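PDB 2AXO: hypothetical protein Atu2684 from Agrobacterium tumefaciens, which is of unknown function but belongs to a family in the thioredoxin clan and carries a disulfide-bonded CXXC pair, consistent with a redox-related role. Local coordinates for residues A[148-153]-A[249-254]; A[163-168]-A[215-220]; A[172-177]-A[236-241]. One frame throughout, in Å; residues are numbered along the deposited sequence.

Contact 1. Residues A[148-153]-A[249-254]; sequences LNVPVS and AIVGAS
Val150 and Val251 hold the tight end of this contact. The amide of Val150 donates to Val251 O in a nearly straight bond (2.9 Å, 167°), while the two side chains meet at a slant through Val150 CG2 and Val251 CG2, 3.8 Å apart. Val150 CG2, beside its own backbone N, touches Val251 O as well. Leu148 closes in from the other flank, its CD2 resting 3.6 Å from Ile250 O and its CD1 reaching the methyl of Ala253. Gly252, without a side chain, lets Val150 O come to 3.4 Å from its CA. The segment from Leu148 on thus rides on strand 247-257, the edge strand of a four-stranded antiparallel sheet within this chain, and leads into a separate three-stranded sheet. Farther along the two backbones are no longer bonded directly, and a water bridges them: Val150 O accepts from it (2.7 Å), and Ala253 N donates to it (2.9 Å). Val152 still packs across, CG2 against the Gly252 carbonyl carbon and CG1 at 3.7 Å from Ser254 CB. On the more open side, Ser254 turns its hydroxyl to Ser154 OG, and Ser153 is exposed, touching the opposite segment only lightly.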
# COMPACT_ATOMS: atom_id res chain seq x y z
N LEU A 148 18.20 15.96 15.98
CA LEU A 148 19.07 14.82 16.20
C LEU A 148 19.97 15.12 17.41
O LEU A 148 21.10 15.57 17.27
CB LEU A 148 19.92 14.59 14.94
CG LEU A 148 19.07 14.44 13.67
CD1 LEU A 148 19.98 14.22 12.46
CD2 LEU A 148 18.11 13.26 13.82
N ASN A 149 19.44 14.86 18.61
CA ASN A 149 20.14 15.13 19.86
C ASN A 149 21.18 14.12 20.32
O ASN A 149 22.01 14.42 21.18
CB ASN A 149 19.12 15.32 20.98
CG ASN A 149 18.26 16.54 20.77
OD1 ASN A 149 17.18 16.65 21.35
ND2 ASN A 149 18.73 17.48 19.96
N VAL A 150 21.14 12.92 19.76
CA VAL A 150 22.10 11.88 20.14
C VAL A 150 23.16 11.72 19.06
O VAL A 150 22.84 11.47 17.90
CB VAL A 150 21.39 10.52 20.33
CG1 VAL A 150 22.39 9.49 20.83
CG2 VAL A 150 20.24 10.67 21.31
N PRO A 151 24.44 11.86 19.43
CA PRO A 151 25.49 11.72 18.43
C PRO A 151 25.61 10.29 17.90
O PRO A 151 25.54 9.32 18.66
CB PRO A 151 26.74 12.18 19.18
CG PRO A 151 26.45 11.83 20.60
CD PRO A 151 24.99 12.19 20.75
N VAL A 152 25.75 10.18 16.59
CA VAL A 152 25.90 8.89 15.92
C VAL A 152 27.03 9.04 14.92
O VAL A 152 27.05 10.00 14.13
CB VAL A 152 24.61 8.46 15.17
CG1 VAL A 152 24.84 7.12 14.49
CG2 VAL A 152 23.44 8.36 16.14
N SER A 153 27.98 8.12 14.97
CA SER A 153 29.14 8.13 14.07
C SER A 153 29.28 6.76 13.43
O SER A 153 28.94 5.75 14.04
CB SER A 153 30.43 8.44 14.85
OG SER A 153 30.37 9.70 15.49
N ALA A 249 9.92 8.88 16.20
CA ALA A 249 11.01 9.85 16.16
C ALA A 249 12.42 9.26 16.07
O ALA A 249 12.76 8.32 16.78
CB ALA A 249 10.92 10.78 17.38
N ILE A 250 13.22 9.83 15.18
CA ILE A 250 14.60 9.43 14.99
C ILE A 250 15.37 10.49 15.78
O ILE A 250 15.28 11.68 15.46
CB ILE A 250 14.99 9.47 13.50
CG1 ILE A 250 14.14 8.45 12.73
CG2 ILE A 250 16.48 9.18 13.33
CD1 ILE A 250 14.28 8.52 11.22
N VAL A 251 16.10 10.07 16.80
CA VAL A 251 16.82 11.01 17.66
C VAL A 251 18.31 11.17 17.35
O VAL A 251 18.99 11.99 17.97
CB VAL A 251 16.66 10.61 19.15
CG1 VAL A 251 15.19 10.58 19.52
CG2 VAL A 251 17.30 9.26 19.40
N GLY A 252 18.80 10.39 16.39
CA GLY A 252 20.19 10.47 16.00
C GLY A 252 20.34 9.82 14.64
O GLY A 252 19.57 8.92 14.30
N ALA A 253 21.31 10.28 13.85
CA ALA A 253 21.49 9.70 12.53
C ALA A 253 22.85 10.00 11.93
O ALA A 253 23.49 11.00 12.27
CB ALA A 253 20.39 10.19 11.59
N SER A 254 23.27 9.13 11.03
CA SER A 254 24.56 9.27 10.38
C SER A 254 24.55 8.53 9.05
O SER A 254 23.80 7.58 8.86
CB SER A 254 25.65 8.69 11.27
OG SER A 254 26.90 8.62 10.60
O HOH W 1 22.84 12.23 15.31

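Contact 2. Residues A[163-168]-A[215-220]; sequences IDIGAG and SPMTVK
A chi1 of 71° sets Met217, a selenomethionine in the crystal, with CG between its own backbone N and carbonyl carbon, and from there CG lies against Ile165, 3.7 Å from CD1. Ile165 CG1, beside its own backbone N, carries that CD1 in the same direction, and the two side chains lie alongside each other, with the selenium a little farther from CD1. On the other face of the strands, Thr218 has its hydroxyl beside its backbone N (chi1 -62°), which carries OG1 to Asp164. The hydroxyl donates to OD1 at 3.1 Å but comes from above the carboxylate plane, about 60° out of it. Thr218 CG2 also approaches OD1, at 3.3 Å. The carboxylate of Glu162 lies close to the same oxygen, and the closeness of the two carboxylates would probably raise the pKa of one of them.

Between the two faces the backbones pair regularly, antiparallel. Ile163 and Val219 form one hydrogen-bonded pair, with Val219 N donating to Ile163 O at 2.9 Å; Ile165 and Met217 form the next, with Ile165 N to Met217 O at 2.8 Å. Beyond the last pair, Ala167 CB rests against Pro216 CG at 3.7 Å, where neither segment is in strand form.

Strand 161-165 is the middle member of its three-stranded antiparallel sheet, flanked by 152-156 and 217-221. Ile163 and Ile165 face strands 172-186 and 232-241, Val219 touches Val209 of strand 196-212, and Trp212 of that strand packs on Ile165 and donates to Gly166 O.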
# COMPACT_ATOMS: atom_id res chain seq x y z
N ILE A 163 29.84 1.45 14.34
CA ILE A 163 28.84 2.47 14.60
C ILE A 163 28.96 2.89 16.05
O ILE A 163 28.83 2.06 16.95
CB ILE A 163 27.42 1.94 14.38
CG1 ILE A 163 27.26 1.51 12.92
CG2 ILE A 163 26.40 3.01 14.75
CD1 ILE A 163 25.90 0.89 12.63
N ASP A 164 29.20 4.17 16.27
CA ASP A 164 29.34 4.73 17.61
C ASP A 164 28.14 5.59 17.97
O ASP A 164 27.81 6.54 17.25
CB ASP A 164 30.62 5.57 17.70
CG ASP A 164 31.76 4.84 18.36
OD1 ASP A 164 31.97 3.65 18.05
OD2 ASP A 164 32.46 5.46 19.19
N ILE A 165 27.49 5.26 19.08
CA ILE A 165 26.31 5.99 19.54
C ILE A 165 26.58 6.63 20.89
O ILE A 165 27.15 6.01 21.78
CB ILE A 165 25.11 5.06 19.68
CG1 ILE A 165 24.95 4.23 18.40
CG2 ILE A 165 23.85 5.87 19.94
CD1 ILE A 165 23.87 3.19 18.49
N GLY A 166 26.15 7.88 21.04
CA GLY A 166 26.36 8.60 22.29
C GLY A 166 25.30 8.37 23.34
O GLY A 166 24.36 7.59 23.15
N ALA A 167 25.44 9.07 24.46
CA ALA A 167 24.50 8.95 25.57
C ALA A 167 23.20 9.71 25.36
O ALA A 167 23.16 10.74 24.66
CB ALA A 167 25.17 9.42 26.87
N GLY A 168 22.14 9.21 25.97
CA GLY A 168 20.83 9.82 25.86
C GLY A 168 19.85 9.17 26.81
O GLY A 168 20.26 8.51 27.77
N SER A 215 22.52 4.44 27.00
CA SER A 215 23.94 4.30 27.28
C SER A 215 24.76 4.39 25.99
O SER A 215 24.31 3.97 24.93
CB SER A 215 24.23 2.94 27.94
OG SER A 215 23.42 2.75 29.09
N PRO A 216 25.98 4.94 26.08
CA PRO A 216 26.82 5.04 24.89
C PRO A 216 27.14 3.62 24.43
O PRO A 216 27.36 2.74 25.26
CB PRO A 216 28.07 5.76 25.41
CG PRO A 216 27.51 6.62 26.51
CD PRO A 216 26.58 5.67 27.21
N MSE A 217 27.15 3.38 23.12
CA MSE A 217 27.46 2.04 22.65
C MSE A 217 28.17 2.03 21.31
O MSE A 217 28.13 3.01 20.56
CB MSE A 217 26.19 1.18 22.60
CG MSE A 217 25.21 1.54 21.49
SE MSE A 217 23.66 0.34 21.43
CE MSE A 217 24.56 -1.33 21.04
N THR A 218 28.82 0.92 21.03
CA THR A 218 29.55 0.73 19.79
C THR A 218 29.11 -0.61 19.23
O THR A 218 29.20 -1.63 19.92
CB THR A 218 31.07 0.71 20.03
OG1 THR A 218 31.48 1.97 20.57
CG2 THR A 218 31.81 0.46 18.72
N VAL A 219 28.64 -0.60 17.99
CA VAL A 219 28.18 -1.82 17.33
C VAL A 219 29.11 -2.16 16.19
O VAL A 219 29.33 -1.34 15.31
CB VAL A 219 26.77 -1.64 16.73
CG1 VAL A 219 26.31 -2.97 16.14
CG2 VAL A 219 25.81 -1.16 17.79
N LYS A 220 29.65 -3.38 16.20
CA LYS A 220 30.55 -3.81 15.13
C LYS A 220 29.80 -4.73 14.16
O LYS A 220 29.15 -5.69 14.58
CB LYS A 220 31.74 -4.58 15.71
CG LYS A 220 32.55 -3.82 16.75
CD LYS A 220 33.53 -2.86 16.10
CE LYS A 220 34.43 -2.22 17.15
NZ LYS A 220 35.17 -3.24 17.94

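Contact 3. Residues A[172-177]-A[236-241]; sequences ADVVVA and VLLQTA
Val174 and Val236 lie side by side and point the same way, meeting through their CG1 methyls at 4.1 Å. Both CG1 branches sit anti to their backbone N, which matches them methyl to methyl across the strands. Leu238 approaches Val174 differently. Its CG is likewise anti to N (chi1 -173°), yet the branch leans across the partner strand: CD1 comes to 4.2 Å from Val174 CG2 at a slant, and CG lies 3.9 Å from Ala172 CB. Ala172 also brings its methyl to 3.5 Å from Gln239 O, and on to Thr240 CG2.

On the reverse face Val175 pairs with Leu237, the two CB atoms 4.3 Å apart and the branches diverging above them. Backbone bonds underlie the pair, the shorter being Leu237 N to Val175 O at 2.7 Å, with the donor in the carbonyl plane. Farther along, Asp173 N reaches Gln239 O at 2.9 Å from above the Gln239 carbonyl plane, 36° out of it, consistent with a twisted pairing near the strand end. The amide of Gln239 is turned away from Asp173: OE1 accepts from Arg100, and NE2 donates to Tyr104 OH and Ala248 O.

These are the two central strands of a four-stranded antiparallel sheet, flanked by 196-212 and 247-257. Val174, Val176, Val236 and Leu238 pack on strand 161-165, while Leu237 rests on strand 45-50 and Gln239 reaches helix 95-107.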
# COMPACT_ATOMS: atom_id res chain seq x y z
N ALA A 172 15.78 2.90 21.78
CA ALA A 172 15.64 3.06 20.34
C ALA A 172 16.38 1.95 19.63
O ALA A 172 17.35 1.39 20.15
CB ALA A 172 16.20 4.41 19.90
N ASP A 173 15.93 1.61 18.43
CA ASP A 173 16.61 0.58 17.68
C ASP A 173 17.69 1.23 16.86
O ASP A 173 17.58 2.39 16.47
CB ASP A 173 15.66 -0.13 16.70
CG ASP A 173 14.65 -1.01 17.40
OD1 ASP A 173 15.01 -1.66 18.40
OD2 ASP A 173 13.50 -1.05 16.93
N VAL A 174 18.77 0.49 16.63
CA VAL A 174 19.84 0.99 15.81
C VAL A 174 19.48 0.42 14.44
O VAL A 174 19.70 -0.76 14.16
CB VAL A 174 21.20 0.45 16.27
CG1 VAL A 174 22.30 0.94 15.33
CG2 VAL A 174 21.48 0.92 17.70
N VAL A 175 18.90 1.27 13.59
CA VAL A 175 18.47 0.86 12.25
C VAL A 175 19.46 1.26 11.16
O VAL A 175 19.94 2.39 11.13
CB VAL A 175 17.09 1.48 11.92
CG1 VAL A 175 16.62 1.03 10.54
CG2 VAL A 175 16.07 1.10 12.98
N VAL A 176 19.76 0.33 10.26
CA VAL A 176 20.67 0.62 9.16
C VAL A 176 19.93 0.44 7.85
O VAL A 176 19.37 -0.63 7.58
CB VAL A 176 21.91 -0.31 9.16
CG1 VAL A 176 22.81 0.03 7.97
CG2 VAL A 176 22.68 -0.17 10.46
N ALA A 177 19.93 1.49 7.05
CA ALA A 177 19.28 1.47 5.75
C ALA A 177 20.37 1.49 4.69
O ALA A 177 21.16 2.44 4.61
CB ALA A 177 18.36 2.69 5.59
N VAL A 236 22.56 5.29 9.33
CA VAL A 236 22.29 4.70 10.64
C VAL A 236 21.24 5.60 11.25
O VAL A 236 21.44 6.81 11.35
CB VAL A 236 23.54 4.70 11.55
CG1 VAL A 236 23.16 4.22 12.95
CG2 VAL A 236 24.62 3.80 10.96
N LEU A 237 20.11 5.02 11.63
CA LEU A 237 19.03 5.80 12.22
C LEU A 237 18.77 5.29 13.63
O LEU A 237 18.45 4.12 13.82
CB LEU A 237 17.76 5.65 11.37
CG LEU A 237 17.87 5.98 9.87
CD1 LEU A 237 16.55 5.69 9.18
CD2 LEU A 237 18.26 7.45 9.68
N LEU A 238 18.93 6.16 14.62
CA LEU A 238 18.65 5.76 16.00
C LEU A 238 17.17 6.10 16.14
O LEU A 238 16.81 7.23 16.47
CB LEU A 238 19.49 6.57 16.99
CG LEU A 238 19.41 6.11 18.46
CD1 LEU A 238 19.89 4.67 18.60
CD2 LEU A 238 20.27 7.04 19.30
N GLN A 239 16.33 5.10 15.89
CA GLN A 239 14.90 5.31 15.89
C GLN A 239 14.05 4.70 16.99
O GLN A 239 14.12 3.50 17.27
CB GLN A 239 14.37 4.87 14.51
CG GLN A 239 12.90 5.13 14.24
CD GLN A 239 12.57 5.12 12.76
OE1 GLN A 239 13.13 4.33 11.98
NE2 GLN A 239 11.64 5.98 12.36
N THR A 240 13.24 5.55 17.62
CA THR A 240 12.34 5.12 18.67
C THR A 240 11.10 4.53 18.00
O THR A 240 10.92 4.65 16.79
CB THR A 240 11.89 6.30 19.55
OG1 THR A 240 11.11 7.22 18.77
CG2 THR A 240 13.10 7.02 20.11
N ALA A 241 10.24 3.91 18.80
CA ALA A 241 9.02 3.31 18.29
C ALA A 241 7.88 3.66 19.24
O ALA A 241 8.11 3.98 20.41
CB ALA A 241 9.18 1.81 18.20

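In the fold
Contacts 1 and 3 have centres about 9 Å apart and share the four-stranded sheet, through neighbouring strands 232-241 and 247-257; Ser254 O and Val236 N approach to 2.6 Å, a probable hydrogen bond. Contacts 1 and 2, about 10 Å apart, meet in the three-stranded sheet. Between contacts 2 and 3, about 12 Å apart, the two sheets pack face against face, as in a small sandwich, through Ile163 and Ile165. Along the chain, contacts 2 and 3 are both nested within the loop closed by contact 1, and their segments alternate. A chain passing back and forth between the sheets thus ties them together, beside the four-stranded mixed sheet that contains strand 45-50.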